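Local coordinates for protein endoglucanase FnCel5A (PDB 3RJX) that probably hydrolyses internal beta-1,4-glucosidic bonds of cellulose as an endoglucanase, at residues I20-N25 with F288-W293; I60-S65 with K78-R83; Q237-F242 with V279-E284. All blocks are in the same frame, centred on the assembly; numbering follows the deposited sequence.

Interaction 1: residues I20-N25 with F288-W293; sequences IGHGIN and FSLAYW
His22, Gly23 and Ile24 pair in parallel with Leu290, Ala291 and Tyr292, the strand axes 4.0 Å apart and inclined at 33°. Four backbone hydrogen bonds join them, from Leu290 N to Gly21 O, Gly23 N to Leu290 O, Tyr292 N to Gly23 O and Asn25 N to Tyr292 O. Gly23 brings no side chain to its pair, and its CA comes within 4.0 Å of Ala291 CA. At the far end Asn25 grips the same Tyr292 O a second time: ND2 donates over 3.1 Å from well above that carbonyl's plane, while the oxygen lies nearly in the amide's own plane. With CG beside the backbone N (chi1 -79°), the amide also meets Trp293, where Asn25 CG is 3.4 Å from CE3 at the indole edge. Arg59 binds Asn25 OD1, and Gly259 O accepts from ND2, so the amide is held from several directions. Leu290 CD2 sits over one face of the His22 imidazole, 4.0 Å from its centroid, in a CH-pi contact; His22 NE2 turns to Glu284. Ile20 CB rests against Ser289 CB at 3.8 Å. This pairing of first and last strands closes the eight-stranded TIM barrel.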
loop_
_atom_site.group_PDB
_atom_site.type_symbol
_atom_site.label_atom_id
_atom_site.label_comp_id
_atom_site.label_asym_id
_atom_site.label_seq_id
_atom_site.Cartn_x
_atom_site.Cartn_y
_atom_site.Cartn_z
ATOM N N ILE A 20 11.700 -0.834 -4.264
ATOM C CA ILE A 20 10.687 -0.168 -3.442
ATOM C C ILE A 20 11.380 0.464 -2.220
ATOM O O ILE A 20 10.985 1.538 -1.745
ATOM C CB ILE A 20 9.507 -1.143 -3.014
ATOM C CG1 ILE A 20 8.650 -1.581 -4.226
ATOM C CG2 ILE A 20 8.579 -0.461 -2.058
ATOM C CD1 ILE A 20 7.932 -2.924 -4.083
ATOM N N GLY A 21 12.417 -0.210 -1.726
ATOM C CA GLY A 21 13.142 0.173 -0.516
ATOM C C GLY A 21 12.253 0.636 0.631
ATOM O O GLY A 21 11.315 -0.068 1.062
ATOM N N HIS A 22 12.560 1.832 1.132
ATOM C CA HIS A 22 11.758 2.445 2.155
ATOM C C HIS A 22 10.880 3.451 1.437
ATOM O O HIS A 22 11.383 4.444 0.889
ATOM C CB HIS A 22 12.655 3.144 3.178
ATOM C CG HIS A 22 13.481 2.204 4.005
ATOM N ND1 HIS A 22 14.575 1.532 3.499
ATOM C CD2 HIS A 22 13.397 1.853 5.311
ATOM C CE1 HIS A 22 15.121 0.796 4.454
ATOM N NE2 HIS A 22 14.429 0.977 5.565
ATOM N N GLY A 23 9.572 3.194 1.424
ATOM C CA GLY A 23 8.632 4.056 0.696
ATOM C C GLY A 23 7.680 4.788 1.614
ATOM O O GLY A 23 7.733 4.637 2.830
ATOM N N ILE A 24 6.787 5.564 1.014
ATOM C CA ILE A 24 5.743 6.273 1.753
ATOM C C ILE A 24 4.426 6.197 1.014
ATOM O O ILE A 24 4.368 6.270 -0.208
ATOM C CB ILE A 24 6.126 7.787 2.050
ATOM C CG1 ILE A 24 5.212 8.406 3.133
ATOM C CG2 ILE A 24 6.163 8.683 0.733
ATOM C CD1 ILE A 24 5.842 9.524 3.962
ATOM N N ASN A 25 3.341 6.074 1.750
ATOM C CA ASN A 25 2.019 6.193 1.125
ATOM C C ASN A 25 1.563 7.648 0.919
ATOM O O ASN A 25 1.721 8.475 1.796
ATOM C CB ASN A 25 1.017 5.483 2.010
ATOM C CG ASN A 25 1.051 3.979 1.820
ATOM O OD1 ASN A 25 0.384 3.440 0.932
ATOM N ND2 ASN A 25 1.785 3.283 2.691
ATOM N N PHE A 288 11.943 -7.482 3.846
ATOM C CA PHE A 288 10.715 -6.902 3.330
ATOM C C PHE A 288 10.995 -5.475 2.874
ATOM O O PHE A 288 11.624 -4.692 3.599
ATOM C CB PHE A 288 9.647 -6.809 4.429
ATOM C CG PHE A 288 9.246 -8.108 5.018
ATOM C CD1 PHE A 288 9.589 -9.325 4.415
ATOM C CD2 PHE A 288 8.499 -8.131 6.202
ATOM C CE1 PHE A 288 9.197 -10.555 5.002
ATOM C CE2 PHE A 288 8.092 -9.357 6.784
ATOM C CZ PHE A 288 8.447 -10.554 6.183
ATOM N N SER A 289 10.487 -5.088 1.704
ATOM C CA SER A 289 10.467 -3.654 1.355
ATOM C C SER A 289 9.336 -3.087 2.199
ATOM O O SER A 289 8.561 -3.847 2.747
ATOM C CB SER A 289 10.185 -3.470 -0.115
ATOM O OG SER A 289 8.905 -3.984 -0.416
ATOM N N LEU A 290 9.234 -1.776 2.327
ATOM C CA LEU A 290 8.229 -1.186 3.219
ATOM C C LEU A 290 7.775 0.209 2.770
ATOM O O LEU A 290 8.481 0.907 2.028
ATOM C CB LEU A 290 8.733 -1.143 4.672
ATOM C CG LEU A 290 10.018 -0.443 5.114
ATOM C CD1 LEU A 290 9.825 -0.065 6.573
ATOM C CD2 LEU A 290 11.290 -1.288 4.963
ATOM N N ALA A 291 6.598 0.608 3.236
ATOM C CA ALA A 291 6.048 1.887 2.869
ATOM C C ALA A 291 5.170 2.335 4.028
ATOM O O ALA A 291 4.278 1.597 4.468
ATOM C CB ALA A 291 5.263 1.798 1.586
ATOM N N TYR A 292 5.467 3.541 4.523
ATOM C CA TYR A 292 4.874 4.053 5.744
ATOM C C TYR A 292 3.532 4.678 5.403
ATOM O O TYR A 292 3.373 5.340 4.367
ATOM C CB TYR A 292 5.843 5.056 6.448
ATOM C CG TYR A 292 5.245 5.705 7.675
ATOM C CD1 TYR A 292 5.393 5.125 8.958
ATOM C CD2 TYR A 292 4.500 6.879 7.553
ATOM C CE1 TYR A 292 4.784 5.717 10.095
ATOM C CE2 TYR A 292 3.894 7.474 8.673
ATOM C CZ TYR A 292 4.029 6.900 9.910
ATOM O OH TYR A 292 3.416 7.518 10.950
ATOM N N TRP A 293 2.566 4.451 6.271
ATOM C CA TRP A 293 1.247 5.011 6.122
ATOM C C TRP A 293 1.117 6.121 7.162
ATOM O O TRP A 293 0.929 5.808 8.354
ATOM C CB TRP A 293 0.207 3.931 6.403
ATOM C CG TRP A 293 -1.143 4.531 6.307
ATOM C CD1 TRP A 293 -1.865 5.108 7.330
ATOM C CD2 TRP A 293 -1.928 4.703 5.114
ATOM N NE1 TRP A 293 -3.060 5.604 6.849
ATOM C CE2 TRP A 293 -3.122 5.387 5.493
ATOM C CE3 TRP A 293 -1.739 4.360 3.765
ATOM C CZ2 TRP A 293 -4.118 5.728 4.572
ATOM C CZ3 TRP A 293 -2.728 4.697 2.840
ATOM C CH2 TRP A 293 -3.910 5.367 3.251
#

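Interaction 2: residues I60-S65 with K78-R83; sequences IPIRWS and KFFLDR
Phe80, near the start of helix 78-93, drives its ring edge toward the face of the six-membered ring of Trp64 in an offset edge-to-face pair, with the centroids 5.6 Å apart and the planes at 86°. Its CG is anti to the backbone N (chi1 -172°), which carries the ring off the helix to the loop after strand 57-60. There Phe80 CE2 approaches Trp64 CE3 at 3.8 Å, and Phe80 CZ meets Ile62 CG2 at 3.7 Å. That same methyl of Ile62 also lies over one face of the Trp64 indole, 3.4 Å above its plane, so Ile62, Trp64 and Phe80 all touch one another. Leu81 follows, its CD1 4.1 Å from both CZ3 and CH2 of the Trp64 indole. Around the contact, Asn101 O accepts from Trp64 NE1 and helps set the indole's orientation, while His67 stacks on Phe80 and binds Arg63 O through ND1. No hydrogen bond crosses between 60-65 and 78-83: apolar and aromatic packing joins them, and the indole's polar group is satisfied by the neighbouring strand.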
loop_
_atom_site.group_PDB
_atom_site.type_symbol
_atom_site.label_atom_id
_atom_site.label_comp_id
_atom_site.label_asym_id
_atom_site.label_seq_id
_atom_site.Cartn_x
_atom_site.Cartn_y
_atom_site.Cartn_z
ATOM N N ILE A 60 0.515 4.957 -4.172
ATOM C CA ILE A 60 -0.594 5.883 -4.422
ATOM C C ILE A 60 -1.962 5.188 -4.483
ATOM O O ILE A 60 -2.302 4.618 -5.540
ATOM C CB ILE A 60 -0.360 6.677 -5.725
ATOM C CG1 ILE A 60 1.042 7.340 -5.743
ATOM C CG2 ILE A 60 -1.449 7.742 -5.916
ATOM C CD1 ILE A 60 1.330 8.051 -7.084
ATOM N N PRO A 61 -2.739 5.229 -3.362
ATOM C CA PRO A 61 -4.149 4.867 -3.301
ATOM C C PRO A 61 -4.985 5.678 -4.303
ATOM O O PRO A 61 -4.870 6.910 -4.346
ATOM C CB PRO A 61 -4.530 5.248 -1.882
ATOM C CG PRO A 61 -3.286 4.982 -1.084
ATOM C CD PRO A 61 -2.194 5.480 -2.010
ATOM N N ILE A 62 -5.810 4.998 -5.110
ATOM C CA ILE A 62 -6.618 5.636 -6.160
ATOM C C ILE A 62 -8.002 4.984 -6.120
ATOM O O ILE A 62 -8.150 3.747 -6.316
ATOM C CB ILE A 62 -5.970 5.461 -7.613
ATOM C CG1 ILE A 62 -4.521 5.940 -7.676
ATOM C CG2 ILE A 62 -6.741 6.200 -8.668
ATOM C CD1 ILE A 62 -3.896 5.787 -9.017
ATOM N N ARG A 63 -9.042 5.763 -5.856
ATOM C CA ARG A 63 -10.391 5.177 -5.995
ATOM C C ARG A 63 -10.953 5.239 -7.453
ATOM O O ARG A 63 -11.873 5.991 -7.743
ATOM C CB ARG A 63 -11.355 5.787 -4.996
ATOM C CG ARG A 63 -12.663 5.029 -4.827
ATOM C CD ARG A 63 -13.651 5.858 -4.071
ATOM N NE ARG A 63 -13.192 6.213 -2.716
ATOM C CZ ARG A 63 -14.013 6.328 -1.677
ATOM N NH1 ARG A 63 -15.289 6.108 -1.830
ATOM N NH2 ARG A 63 -13.574 6.643 -0.473
ATOM N N TRP A 64 -10.400 4.439 -8.362
ATOM C CA TRP A 64 -10.914 4.357 -9.737
ATOM C C TRP A 64 -12.443 4.200 -9.795
ATOM O O TRP A 64 -13.112 4.772 -10.652
ATOM C CB TRP A 64 -10.238 3.199 -10.519
ATOM C CG TRP A 64 -8.734 3.319 -10.601
ATOM C CD1 TRP A 64 -7.797 2.658 -9.823
ATOM C CD2 TRP A 64 -7.983 4.128 -11.523
ATOM N NE1 TRP A 64 -6.532 3.020 -10.203
ATOM C CE2 TRP A 64 -6.613 3.934 -11.229
ATOM C CE3 TRP A 64 -8.338 5.014 -12.556
ATOM C CZ2 TRP A 64 -5.600 4.572 -11.951
ATOM C CZ3 TRP A 64 -7.324 5.662 -13.262
ATOM C CH2 TRP A 64 -5.983 5.430 -12.966
ATOM N N SER A 65 -12.988 3.415 -8.882
ATOM C CA SER A 65 -14.413 3.114 -8.906
ATOM C C SER A 65 -15.351 4.328 -8.715
ATOM O O SER A 65 -16.581 4.214 -8.957
ATOM C CB SER A 65 -14.730 2.024 -7.881
ATOM O OG SER A 65 -14.497 2.493 -6.571
ATOM N N LYS A 78 -11.889 10.651 -18.295
ATOM C CA LYS A 78 -10.633 11.036 -18.907
ATOM C C LYS A 78 -9.901 12.053 -18.039
ATOM O O LYS A 78 -8.667 11.983 -17.901
ATOM C CB LYS A 78 -10.898 11.608 -20.309
ATOM C CG LYS A 78 -9.737 12.372 -20.944
ATOM C CD LYS A 78 -9.998 12.616 -22.453
ATOM C CE LYS A 78 -8.885 13.467 -23.102
ATOM N NZ LYS A 78 -8.345 14.514 -22.168
ATOM N N PHE A 79 -10.649 12.997 -17.470
ATOM C CA PHE A 79 -10.036 13.960 -16.588
ATOM C C PHE A 79 -9.305 13.208 -15.483
ATOM O O PHE A 79 -8.155 13.514 -15.159
ATOM C CB PHE A 79 -11.062 14.927 -15.976
ATOM C CG PHE A 79 -10.476 15.822 -14.888
ATOM C CD1 PHE A 79 -9.910 17.073 -15.211
ATOM C CD2 PHE A 79 -10.465 15.408 -13.543
ATOM C CE1 PHE A 79 -9.350 17.891 -14.205
ATOM C CE2 PHE A 79 -9.897 16.218 -12.548
ATOM C CZ PHE A 79 -9.341 17.462 -12.886
ATOM N N PHE A 80 -9.979 12.226 -14.897
ATOM C CA PHE A 80 -9.413 11.523 -13.768
ATOM C C PHE A 80 -8.186 10.715 -14.186
ATOM O O PHE A 80 -7.129 10.787 -13.535
ATOM C CB PHE A 80 -10.450 10.661 -13.075
ATOM C CG PHE A 80 -9.955 10.050 -11.784
ATOM C CD1 PHE A 80 -9.773 10.826 -10.669
ATOM C CD2 PHE A 80 -9.679 8.697 -11.704
ATOM C CE1 PHE A 80 -9.328 10.283 -9.496
ATOM C CE2 PHE A 80 -9.242 8.136 -10.543
ATOM C CZ PHE A 80 -9.061 8.922 -9.425
ATOM N N LEU A 81 -8.296 9.990 -15.284
ATOM C CA LEU A 81 -7.153 9.248 -15.771
ATOM C C LEU A 81 -5.988 10.187 -16.116
ATOM O O LEU A 81 -4.856 9.894 -15.722
ATOM C CB LEU A 81 -7.525 8.331 -16.934
ATOM C CG LEU A 81 -6.444 7.601 -17.762
ATOM C CD1 LEU A 81 -5.640 6.591 -16.928
ATOM C CD2 LEU A 81 -7.129 6.900 -18.956
ATOM N N ASP A 82 -6.252 11.295 -16.823
ATOM C CA ASP A 82 -5.254 12.391 -16.988
ATOM C C ASP A 82 -4.627 12.869 -15.676
ATOM O O ASP A 82 -3.424 13.130 -15.615
ATOM C CB ASP A 82 -5.851 13.606 -17.705
ATOM C CG ASP A 82 -6.222 13.305 -19.147
ATOM O OD1 ASP A 82 -5.992 12.164 -19.588
ATOM O OD2 ASP A 82 -6.762 14.189 -19.850
ATOM N N ARG A 83 -5.447 12.974 -14.629
ATOM C CA ARG A 83 -4.952 13.387 -13.317
ATOM C C ARG A 83 -3.994 12.327 -12.747
ATOM O O ARG A 83 -2.873 12.651 -12.357
ATOM C CB ARG A 83 -6.115 13.769 -12.376
ATOM C CG ARG A 83 -5.787 13.931 -10.901
ATOM C CD ARG A 83 -4.982 15.211 -10.646
ATOM N NE ARG A 83 -4.430 15.236 -9.296
ATOM C CZ ARG A 83 -3.399 15.991 -8.915
ATOM N NH1 ARG A 83 -2.790 16.794 -9.804
ATOM N NH2 ARG A 83 -2.991 15.953 -7.637
#

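Interaction 3: residues Q237-F242 with V279-E284; sequences QIRNHF and VRRIAE
Phe242 and Ile282 form the heart of this helix-to-helix contact, with Ile282 CG2 lying 3.5 Å from Phe242 CD2 and also close to CB and CG of Phe242. The phenyl reaches toward helix 269-285 with its CG beside the backbone N (chi1 -80°), and its outer end meets two further residues: CZ of Phe242 lies 3.7 Å from Val279 CG1, and CE2 lies 3.8 Å from Ala283 CB. Ala283 CA lies in the plane of the ring, at its edge, so the small alanine lets the phenyl come right up to the backbone of the opposing helix. The other branch of Ile282 serves Ile238: CD1 touches Ile238 CG2 at 3.8 Å, the two side chains crossing at about a right angle. Ile238 CD1 in turn reaches Val279 CG2 at 4.1 Å, which completes the apolar cluster.

Beside it, two arginines bring like charges together, Arg239 NH2 standing 3.5 Å from Arg281 NH2, near the plane of the Arg281 guanidinium. The repulsion is probably eased by Glu285, which forms a salt bridge with Arg239 NH1.

Farther inward, strand 198-204 offers the rings of Phe202 and Tyr204, each edge-to-face with Phe242, while Leu258 and Phe261 of strand 256-261 support Val279. The helix axes run 10.0 Å apart at a crossing angle of -33°. Helices 232-251 and 269-285, which flank strand 256-261 in sequence, run in roughly the same direction and pack on each other and on the strands within, as consecutive helices do in the outer layer of a TIM barrel.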
loop_
_atom_site.group_PDB
_atom_site.type_symbol
_atom_site.label_atom_id
_atom_site.label_comp_id
_atom_site.label_asym_id
_atom_site.label_seq_id
_atom_site.Cartn_x
_atom_site.Cartn_y
_atom_site.Cartn_z
ATOM N N GLN A 237 6.467 -9.882 19.887
ATOM C CA GLN A 237 5.171 -10.022 19.228
ATOM C C GLN A 237 5.369 -9.784 17.716
ATOM O O GLN A 237 5.003 -10.626 16.911
ATOM C CB GLN A 237 4.135 -9.058 19.820
ATOM C CG GLN A 237 3.712 -9.376 21.237
ATOM C CD GLN A 237 2.801 -10.617 21.345
ATOM O OE1 GLN A 237 1.829 -10.769 20.593
ATOM N NE2 GLN A 237 3.097 -11.486 22.303
ATOM N N ILE A 238 5.988 -8.650 17.359
ATOM C CA ILE A 238 6.175 -8.192 15.986
ATOM C C ILE A 238 7.114 -9.148 15.279
ATOM O O ILE A 238 6.833 -9.597 14.170
ATOM C CB ILE A 238 6.744 -6.728 15.940
ATOM C CG1 ILE A 238 5.875 -5.784 16.774
ATOM C CG2 ILE A 238 6.824 -6.193 14.536
ATOM C CD1 ILE A 238 6.310 -4.315 16.744
ATOM N N ARG A 239 8.238 -9.464 15.917
ATOM C CA ARG A 239 9.173 -10.433 15.344
ATOM C C ARG A 239 8.487 -11.785 15.103
ATOM O O ARG A 239 8.736 -12.442 14.092
ATOM C CB ARG A 239 10.421 -10.601 16.230
ATOM C CG ARG A 239 11.588 -11.247 15.500
ATOM C CD ARG A 239 12.789 -11.442 16.417
ATOM N NE ARG A 239 13.179 -10.225 17.137
ATOM C CZ ARG A 239 14.027 -9.343 16.629
ATOM N NH1 ARG A 239 14.534 -9.578 15.416
ATOM N NH2 ARG A 239 14.372 -8.243 17.305
ATOM N N ASN A 240 7.612 -12.200 16.017
ATOM C CA ASN A 240 6.874 -13.435 15.809
ATOM C C ASN A 240 5.960 -13.354 14.585
ATOM O O ASN A 240 5.924 -14.297 13.778
ATOM C CB ASN A 240 6.067 -13.769 17.041
ATOM C CG ASN A 240 5.539 -15.157 17.017
ATOM O OD1 ASN A 240 6.297 -16.122 17.178
ATOM N ND2 ASN A 240 4.226 -15.285 16.849
ATOM N N HIS A 241 5.255 -12.223 14.437
ATOM C CA HIS A 241 4.358 -11.960 13.290
ATOM C C HIS A 241 5.046 -11.988 11.909
ATOM O O HIS A 241 4.549 -12.650 10.975
ATOM C CB HIS A 241 3.661 -10.615 13.453
ATOM C CG HIS A 241 2.742 -10.550 14.626
ATOM N ND1 HIS A 241 2.168 -9.376 15.052
ATOM C CD2 HIS A 241 2.318 -11.510 15.485
ATOM C CE1 HIS A 241 1.388 -9.621 16.093
ATOM N NE2 HIS A 241 1.467 -10.908 16.383
ATOM N N PHE A 242 6.177 -11.279 11.812
ATOM C CA PHE A 242 6.978 -11.112 10.597
ATOM C C PHE A 242 7.701 -12.393 10.143
ATOM O O PHE A 242 7.818 -12.668 8.939
ATOM C CB PHE A 242 8.010 -9.978 10.801
ATOM C CG PHE A 242 7.431 -8.588 10.645
ATOM C CD1 PHE A 242 6.221 -8.251 11.234
ATOM C CD2 PHE A 242 8.103 -7.618 9.916
ATOM C CE1 PHE A 242 5.674 -6.993 11.070
ATOM C CE2 PHE A 242 7.551 -6.332 9.766
ATOM C CZ PHE A 242 6.331 -6.027 10.353
ATOM N N VAL A 279 9.215 -1.707 13.810
ATOM C CA VAL A 279 8.644 -2.333 12.623
ATOM C C VAL A 279 9.552 -2.198 11.411
ATOM O O VAL A 279 9.756 -3.186 10.683
ATOM C CB VAL A 279 7.234 -1.810 12.255
ATOM C CG1 VAL A 279 6.800 -2.391 10.906
ATOM C CG2 VAL A 279 6.247 -2.146 13.322
ATOM N N ARG A 280 10.074 -0.987 11.178
ATOM C CA ARG A 280 11.095 -0.784 10.118
ATOM C C ARG A 280 12.251 -1.781 10.218
ATOM O O ARG A 280 12.546 -2.468 9.227
ATOM C CB ARG A 280 11.675 0.640 10.110
ATOM C CG ARG A 280 12.810 0.800 9.088
ATOM C CD ARG A 280 13.378 2.189 9.079
ATOM N NE ARG A 280 13.853 2.579 10.401
ATOM C CZ ARG A 280 15.006 2.161 10.911
ATOM N NH1 ARG A 280 15.771 1.330 10.198
ATOM N NH2 ARG A 280 15.410 2.570 12.110
ATOM N N ARG A 281 12.862 -1.837 11.414
ATOM C CA ARG A 281 13.983 -2.702 11.764
ATOM C C ARG A 281 13.680 -4.169 11.497
ATOM O O ARG A 281 14.487 -4.888 10.936
ATOM C CB ARG A 281 14.311 -2.556 13.258
ATOM C CG ARG A 281 15.406 -1.565 13.676
ATOM C CD ARG A 281 15.740 -1.704 15.193
ATOM N NE ARG A 281 15.577 -3.097 15.656
ATOM C CZ ARG A 281 14.985 -3.504 16.797
ATOM N NH1 ARG A 281 14.467 -2.638 17.683
ATOM N NH2 ARG A 281 14.889 -4.811 17.053
ATOM N N ILE A 282 12.497 -4.615 11.891
ATOM C CA ILE A 282 12.129 -6.010 11.703
ATOM C C ILE A 282 11.731 -6.291 10.247
ATOM O O ILE A 282 12.116 -7.326 9.665
ATOM C CB ILE A 282 11.048 -6.432 12.703
ATOM C CG1 ILE A 282 11.619 -6.317 14.110
ATOM C CG2 ILE A 282 10.562 -7.871 12.405
ATOM C CD1 ILE A 282 10.526 -6.348 15.211
ATOM N N ALA A 283 10.987 -5.368 9.650
ATOM C CA ALA A 283 10.756 -5.428 8.234
ATOM C C ALA A 283 12.086 -5.550 7.473
ATOM O O ALA A 283 12.190 -6.367 6.569
ATOM C CB ALA A 283 9.986 -4.245 7.795
ATOM N N GLU A 284 13.103 -4.770 7.851
ATOM C CA GLU A 284 14.445 -4.833 7.210
ATOM C C GLU A 284 15.179 -6.158 7.382
ATOM O O GLU A 284 15.698 -6.706 6.425
ATOM C CB GLU A 284 15.359 -3.711 7.709
ATOM C CG GLU A 284 14.971 -2.326 7.215
ATOM C CD GLU A 284 15.748 -1.218 7.889
ATOM O OE1 GLU A 284 16.435 -1.473 8.910
ATOM O OE2 GLU A 284 15.669 -0.078 7.386
#

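Interaction 1 closes the barrel, and the other two are nested along the chain within the loop it closes. In space interaction 3 lies in the helical layer outside the barrel, its centre 14 Å from that of interaction 1, and the two are joined directly: Phe288 N probably bonds to Ala283 O at 3.0 Å, and His22 NE2 probably bonds to Glu284 OE2, although their modelled separation is doubtfully short. Interaction 2, centred 22 Å from interaction 1, touches it where Trp293 CZ3 packs on Pro61 CG at 4.0 Å. Interactions 2 and 3 stay about 17 Å apart at their nearest atoms. In family 5 enzymes the active site lies at the C-terminal ends of the barrel strands, the end toward which Asn25 and Trp293 lie.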